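Local atomic coordinates of beta-1,4-mannanase (Cryptopygus antarcticus, PDB entry 4OOZ), a protein that hydrolyses internal beta-1,4-mannosidic linkages in mannans, galactomannans and glucomannans, releasing short manno-oligosaccharides. Residues Asn133-Asn138 / Val178-Glu183; Gly184-Gly189 / Phe213-Ile218. All coordinates share one frame; numbering follows the deposited sequence.

Interaction 1 of 2, residues Asn133-Asn138 / Val178-Glu183; sequences NGALQN and VLNEPE. With BMA (beta-D-mannopyranose), chain G.
The amide of N133 lies alongside that of N180, both side chains pointing the same way and their planes 42° apart. With CG anti to the backbone N (chi1 -173°), N133 reaches along its neighbour and OD1 accepts a hydrogen bond from N180 ND2 at 2.6 Å. N180 ND2 is tilted 25° from the carbonyl plane, and the backbone N of A135 approaches N133 OD1 from the opposite face, well above that plane, at 3.1 Å, closing an Asx turn. Two donors thus hold one oxygen, fixing the N133 amide while it steers N180. Replacing N133 by an alanine removes OD1, so N180 ND2 would probably lose this acceptor and the Asx turn its closing bond, leaving the N180 amide held mainly from the R81 side.

N180 belongs to the substrate-binding site, and its OD1 is engaged by R81, so both ends of the amide are held. CD1 of L179 packs against the N133 carbonyl, 3.3 Å from N133 O, and lies 3.7 Å from G134 CA. The same carbonyl oxygen accepts from Q137 NE2 at 3.1 Å, which ties the loop back onto the strand end.

The asparagine-glutamate pair at a strand end is characteristic of the cellulase A family, and E181 is probably the acid/base catalyst, as in relatives. Its OE1 accepts a hydrogen bond from O3 of the mannose of chain G at 2.8 Å, while A135 CB sits 4.1 Å from that hydroxyl and flanks the sugar. H280 bonds to OE2 of E181, and W208 touches its side chain.

A parallel bridge pairs N133 with N180 where strands 126-133 and 173-180 end, on the catalytic face of the (beta/alpha)8 barrel; strands 79-86 and 238-241 adjoin them, and helix 215-232 packs on L179 through I218.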
loop_
_atom_site.group_PDB
_atom_site.type_symbol
_atom_site.label_atom_id
_atom_site.label_comp_id
_atom_site.label_asym_id
_atom_site.label_seq_id
_atom_site.Cartn_x
_atom_site.Cartn_y
_atom_site.Cartn_z
ATOM N N ASN A 133 -1.749 -1.687 -9.792
ATOM C CA ASN A 133 -2.360 -0.369 -9.747
ATOM C C ASN A 133 -3.864 -0.507 -9.955
ATOM O O ASN A 133 -4.320 -1.474 -10.560
ATOM C CB ASN A 133 -1.743 0.548 -10.801
ATOM C CG ASN A 133 -2.219 1.982 -10.679
ATOM O OD1 ASN A 133 -2.788 2.374 -9.662
ATOM N ND2 ASN A 133 -1.980 2.773 -11.715
ATOM N N GLY A 134 -4.636 0.447 -9.442
ATOM C CA GLY A 134 -6.081 0.408 -9.580
ATOM C C GLY A 134 -6.659 1.741 -10.015
ATOM O O GLY A 134 -7.787 1.806 -10.502
ATOM N N ALA A 135 -5.886 2.807 -9.822
ATOM C CA ALA A 135 -6.259 4.130 -10.310
ATOM C C ALA A 135 -6.439 4.049 -11.814
ATOM O O ALA A 135 -7.416 4.544 -12.376
ATOM C CB ALA A 135 -5.199 5.153 -9.954
ATOM N N LEU A 136 -5.458 3.417 -12.448
ATOM C CA LEU A 136 -5.484 3.113 -13.865
ATOM C C LEU A 136 -5.086 1.652 -14.031
ATOM O O LEU A 136 -4.211 1.166 -13.322
ATOM C CB LEU A 136 -4.523 4.026 -14.631
ATOM C CG LEU A 136 -4.618 5.545 -14.422
ATOM C CD1 LEU A 136 -3.468 6.246 -15.129
ATOM C CD2 LEU A 136 -5.957 6.130 -14.877
ATOM N N GLN A 137 -5.736 0.957 -14.957
ATOM C CA GLN A 137 -5.346 -0.399 -15.305
ATOM C C GLN A 137 -5.689 -0.694 -16.753
ATOM O O GLN A 137 -6.691 -1.348 -17.040
ATOM C CB GLN A 137 -6.025 -1.401 -14.379
ATOM C CG GLN A 137 -5.240 -2.672 -14.196
ATOM C CD GLN A 137 -3.747 -2.441 -14.376
ATOM O OE1 GLN A 137 -3.214 -2.528 -15.484
ATOM N NE2 GLN A 137 -3.074 -2.088 -13.288
ATOM N N ASN A 138 -4.862 -0.189 -17.661
ATOM C CA ASN A 138 -5.117 -0.327 -19.088
ATOM C C ASN A 138 -4.411 -1.534 -19.698
ATOM O O ASN A 138 -3.820 -1.438 -20.771
ATOM C CB ASN A 138 -4.684 0.941 -19.818
ATOM C CG ASN A 138 -5.330 2.186 -19.260
ATOM O OD1 ASN A 138 -4.658 3.038 -18.681
ATOM N ND2 ASN A 138 -6.637 2.310 -19.449
ATOM N N VAL A 178 -2.179 -5.268 -2.073
ATOM C CA VAL A 178 -2.801 -5.928 -3.208
ATOM C C VAL A 178 -3.175 -4.948 -4.313
ATOM O O VAL A 178 -2.787 -5.122 -5.465
ATOM C CB VAL A 178 -4.060 -6.696 -2.774
ATOM C CG1 VAL A 178 -4.866 -7.135 -3.984
ATOM C CG2 VAL A 178 -3.676 -7.886 -1.920
ATOM N N LEU A 179 -3.929 -3.914 -3.962
ATOM C CA LEU A 179 -4.426 -2.988 -4.968
ATOM C C LEU A 179 -4.327 -1.533 -4.521
ATOM O O LEU A 179 -4.680 -1.195 -3.399
ATOM C CB LEU A 179 -5.874 -3.333 -5.318
ATOM C CG LEU A 179 -6.471 -2.666 -6.554
ATOM C CD1 LEU A 179 -5.501 -2.751 -7.717
ATOM C CD2 LEU A 179 -7.787 -3.326 -6.908
ATOM N N ASN A 180 -3.835 -0.679 -5.411
ATOM C CA ASN A 180 -3.749 0.750 -5.150
ATOM C C ASN A 180 -4.945 1.499 -5.710
ATOM O O ASN A 180 -5.149 1.532 -6.918
ATOM C CB ASN A 180 -2.463 1.324 -5.743
ATOM C CG ASN A 180 -2.543 2.820 -5.967
ATOM O OD1 ASN A 180 -2.299 3.607 -5.059
ATOM N ND2 ASN A 180 -2.890 3.218 -7.186
ATOM N N GLU A 181 -5.728 2.101 -4.824
ATOM C CA GLU A 181 -6.901 2.884 -5.206
ATOM C C GLU A 181 -7.877 2.142 -6.112
ATOM O O GLU A 181 -8.106 2.558 -7.243
ATOM C CB GLU A 181 -6.457 4.176 -5.883
ATOM C CG GLU A 181 -5.438 4.938 -5.074
ATOM C CD GLU A 181 -5.529 6.422 -5.294
ATOM O OE1 GLU A 181 -6.233 6.841 -6.232
ATOM O OE2 GLU A 181 -4.880 7.177 -4.540
ATOM N N PRO A 182 -8.483 1.060 -5.603
ATOM C CA PRO A 182 -9.428 0.231 -6.359
ATOM C C PRO A 182 -10.650 0.992 -6.865
ATOM O O PRO A 182 -11.468 0.425 -7.587
ATOM C CB PRO A 182 -9.856 -0.826 -5.340
ATOM C CG PRO A 182 -8.786 -0.838 -4.322
ATOM C CD PRO A 182 -8.324 0.570 -4.224
ATOM N N GLU A 183 -10.773 2.256 -6.479
ATOM C CA GLU A 183 -11.924 3.069 -6.852
ATOM C C GLU A 183 -11.663 3.805 -8.158
ATOM O O GLU A 183 -12.581 4.359 -8.764
ATOM C CB GLU A 183 -12.265 4.067 -5.742
ATOM C CG GLU A 183 -12.524 3.429 -4.383
ATOM C CD GLU A 183 -11.250 3.171 -3.598
ATOM O OE1 GLU A 183 -10.268 3.922 -3.785
ATOM O OE2 GLU A 183 -11.231 2.216 -2.795
HETATM C C1 BMA G . -1.625 7.476 -7.455
HETATM C C2 BMA G . -3.103 7.577 -7.223
HETATM C C3 BMA G . -3.687 8.557 -8.212
HETATM C C4 BMA G . -2.970 9.911 -8.130
HETATM C C5 BMA G . -1.438 9.756 -8.156
HETATM C C6 BMA G . -0.746 11.038 -7.749
HETATM O O1 BMA G . -1.144 6.607 -6.470
HETATM O O2 BMA G . -3.328 8.146 -5.941
HETATM O O3 BMA G . -5.082 8.747 -7.990
HETATM O O4 BMA G . -3.367 10.729 -9.224
HETATM O O5 BMA G . -1.021 8.725 -7.239
HETATM O O6 BMA G . -1.683 12.107 -7.805
#

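Interaction 2 of 2, residues Gly184-Gly189 / Phe213-Ile218. With BMA (beta-D-mannopyranose), chain D; BMA (beta-D-mannopyranose), chain B.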
loop_
_atom_site.group_PDB
_atom_site.type_symbol
_atom_site.label_atom_id
_atom_site.label_comp_id
_atom_site.label_asym_id
_atom_site.label_seq_id
_atom_site.Cartn_x
_atom_site.Cartn_y
_atom_site.Cartn_z
ATOM N N GLY A 184 -10.404 3.812 -8.582
ATOM C CA GLY A 184 -10.031 4.420 -9.844
ATOM C C GLY A 184 -10.683 3.728 -11.021
ATOM O O GLY A 184 -11.124 4.371 -11.970
ATOM N N THR A 185 -10.751 2.404 -10.947
ATOM C CA THR A 185 -11.369 1.610 -11.998
ATOM C C THR A 185 -12.580 0.854 -11.467
ATOM O O THR A 185 -12.826 -0.292 -11.839
ATOM C CB THR A 185 -10.371 0.617 -12.617
ATOM O OG1 THR A 185 -9.667 -0.065 -11.575
ATOM C CG2 THR A 185 -9.372 1.360 -13.490
ATOM N N LEU A 186 -13.331 1.512 -10.591
ATOM C CA LEU A 186 -14.543 0.941 -10.022
ATOM C C LEU A 186 -15.744 1.244 -10.905
ATOM O O LEU A 186 -15.834 2.322 -11.486
ATOM C CB LEU A 186 -14.775 1.486 -8.607
ATOM C CG LEU A 186 -16.185 1.366 -8.021
ATOM C CD1 LEU A 186 -16.479 -0.057 -7.564
ATOM C CD2 LEU A 186 -16.399 2.362 -6.890
ATOM N N GLN A 187 -16.656 0.283 -11.012
ATOM C CA GLN A 187 -17.931 0.511 -11.675
ATOM C C GLN A 187 -19.012 0.697 -10.615
ATOM O O GLN A 187 -19.595 -0.279 -10.142
ATOM C CB GLN A 187 -18.281 -0.650 -12.609
ATOM C CG GLN A 187 -19.361 -0.320 -13.628
ATOM C CD GLN A 187 -19.636 -1.469 -14.584
ATOM O OE1 GLN A 187 -20.125 -2.524 -14.179
ATOM N NE2 GLN A 187 -19.321 -1.267 -15.859
ATOM N N PRO A 188 -19.276 1.956 -10.230
ATOM C CA PRO A 188 -20.195 2.268 -9.132
ATOM C C PRO A 188 -21.625 1.838 -9.431
ATOM O O PRO A 188 -22.127 2.111 -10.519
ATOM C CB PRO A 188 -20.100 3.796 -9.016
ATOM C CG PRO A 188 -18.844 4.171 -9.741
ATOM C CD PRO A 188 -18.734 3.177 -10.845
ATOM N N GLY A 189 -22.270 1.172 -8.476
ATOM C CA GLY A 189 -23.634 0.710 -8.664
ATOM C C GLY A 189 -24.339 0.316 -7.381
ATOM O O GLY A 189 -23.712 0.162 -6.333
ATOM N N PHE A 213 -14.558 -2.471 -13.043
ATOM C CA PHE A 213 -14.835 -3.491 -12.038
ATOM C C PHE A 213 -15.856 -3.061 -10.991
ATOM O O PHE A 213 -15.620 -2.117 -10.237
ATOM C CB PHE A 213 -13.541 -3.893 -11.335
ATOM C CG PHE A 213 -12.390 -4.111 -12.268
ATOM C CD1 PHE A 213 -12.344 -5.230 -13.078
ATOM C CD2 PHE A 213 -11.351 -3.199 -12.335
ATOM C CE1 PHE A 213 -11.288 -5.433 -13.936
ATOM C CE2 PHE A 213 -10.286 -3.402 -13.196
ATOM C CZ PHE A 213 -10.258 -4.521 -13.996
ATOM N N PRO A 214 -16.999 -3.762 -10.941
ATOM C CA PRO A 214 -17.953 -3.597 -9.841
ATOM C C PRO A 214 -17.314 -3.993 -8.514
ATOM O O PRO A 214 -16.411 -4.832 -8.511
ATOM C CB PRO A 214 -19.100 -4.545 -10.218
ATOM C CG PRO A 214 -18.512 -5.498 -11.210
ATOM C CD PRO A 214 -17.475 -4.720 -11.951
ATOM N N MET A 215 -17.773 -3.397 -7.416
ATOM C CA MET A 215 -17.153 -3.587 -6.105
ATOM C C MET A 215 -17.007 -5.059 -5.733
ATOM O O MET A 215 -16.000 -5.461 -5.150
ATOM C CB MET A 215 -17.960 -2.863 -5.026
ATOM C CG MET A 215 -17.201 -2.661 -3.729
ATOM S SD MET A 215 -15.876 -1.462 -3.952
ATOM C CE MET A 215 -14.560 -2.250 -3.028
ATOM N N LYS A 216 -18.014 -5.856 -6.076
ATOM C CA LYS A 216 -18.000 -7.289 -5.798
ATOM C C LYS A 216 -16.756 -7.971 -6.373
ATOM O O LYS A 216 -16.147 -8.824 -5.723
ATOM C CB LYS A 216 -19.273 -7.936 -6.350
ATOM C CG LYS A 216 -19.350 -9.433 -6.178
ATOM C CD LYS A 216 -20.748 -9.870 -5.787
ATOM C CE LYS A 216 -21.816 -9.196 -6.624
ATOM N NZ LYS A 216 -23.191 -9.368 -6.047
ATOM N N GLN A 217 -16.372 -7.575 -7.583
ATOM C CA GLN A 217 -15.216 -8.160 -8.260
ATOM C C GLN A 217 -13.900 -7.745 -7.619
ATOM O O GLN A 217 -12.974 -8.546 -7.510
ATOM C CB GLN A 217 -15.210 -7.773 -9.739
ATOM C CG GLN A 217 -16.400 -8.303 -10.511
ATOM C CD GLN A 217 -16.569 -9.796 -10.352
ATOM O OE1 GLN A 217 -15.603 -10.555 -10.440
ATOM N NE2 GLN A 217 -17.799 -10.228 -10.103
ATOM N N ILE A 218 -13.820 -6.485 -7.205
ATOM C CA ILE A 218 -12.629 -5.974 -6.541
ATOM C C ILE A 218 -12.430 -6.662 -5.198
ATOM O O ILE A 218 -11.322 -7.077 -4.857
ATOM C CB ILE A 218 -12.713 -4.459 -6.320
ATOM C CG1 ILE A 218 -13.175 -3.758 -7.596
ATOM C CG2 ILE A 218 -11.376 -3.927 -5.868
ATOM C CD1 ILE A 218 -13.392 -2.274 -7.429
HETATM C C1 BMA D . -17.800 -7.029 -18.268
HETATM C C2 BMA D . -17.515 -5.521 -18.453
HETATM C C3 BMA D . -18.550 -4.660 -17.706
HETATM C C4 BMA D . -19.988 -5.162 -17.922
HETATM C C5 BMA D . -20.054 -6.648 -17.552
HETATM C C6 BMA D . -21.441 -7.252 -17.707
HETATM O O2 BMA D . -17.592 -5.159 -19.824
HETATM O O3 BMA D . -18.453 -3.290 -18.079
HETATM O O4 BMA D . -20.889 -4.421 -17.103
HETATM O O5 BMA D . -19.168 -7.351 -18.428
HETATM O O6 BMA D . -21.557 -8.345 -16.801
HETATM C C1 BMA B . -21.837 -3.699 -17.914
HETATM C C2 BMA B . -23.229 -3.768 -17.236
HETATM C C3 BMA B . -24.232 -2.841 -17.936
HETATM C C4 BMA B . -23.631 -1.456 -18.197
HETATM C C5 BMA B . -22.331 -1.614 -18.990
HETATM C C6 BMA B . -21.679 -0.286 -19.323
HETATM O O2 BMA B . -23.156 -3.345 -15.883
HETATM O O3 BMA B . -25.434 -2.711 -17.184
HETATM O O4 BMA B . -24.546 -0.655 -18.929
HETATM O O5 BMA B . -21.416 -2.372 -18.181
HETATM O O6 BMA B . -20.272 -0.445 -19.215
#
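L186 and F213 meet through their backbones, in a single bridge in which F213 bonds to the residues before and after L186. F213 N donates to T185 O at 3.0 Å, a nearly straight bond (165°), and Q187 N donates to F213 O at 2.7 Å from well above the carbonyl plane. The side chain of T185 runs beside the phenyl ring, with T185 OG1 at the edge of the F213 ring, 3.6 Å from F213 CD2; its hydroxyl is hydrogen-bonded to the backbone O of G134. On L186, CG is anti to the backbone N (chi1 161°), which sends CD1 to the start of the helix, 3.9 Å from M215 SD and 3.8 Å from I218 CD1.

This pairing joins the long loop after strand 173-180 to the first turn of helix 215-232 in the (beta/alpha)8 barrel. P214 occupies the N-cap position, and its O accepts from Q217 N.

Beyond the bridge, Q187 stretches out in an extended chain past P214, whose CD lies 4.1 Å from Q187 OE1. Its NE2 donates to O3 of the mannose of chain D at 3.1 Å and only weakly to O5 of the mannose of chain B, a sugar joined to the first through O4. A weak bond from the same NE2 to the backbone O of K211 helps orient the amide, while the F213 ring stacks on F146 and comes close to W147, another substrate-binding residue.

From the N terminus, strand 126-133 delivers residues 133-138, and the chain returns through helices 140-143 and 149-167 to strand 173-180, where interaction 1 closes that excursion. Interaction 2 opens directly afterwards at residue 184 and closes a shorter, mostly irregular loop when the chain reaches helix 215-232. The two contacts therefore follow in series, neither nested nor crossed, with their centres about 11 Å apart. They nevertheless touch: P182 O packs against I218 CD1, and A135 O lies near T185 CG2. Interaction 1 ties two neighbouring barrel strands at their ends; interaction 2 fastens the outgoing loop to the start of helix 215-232.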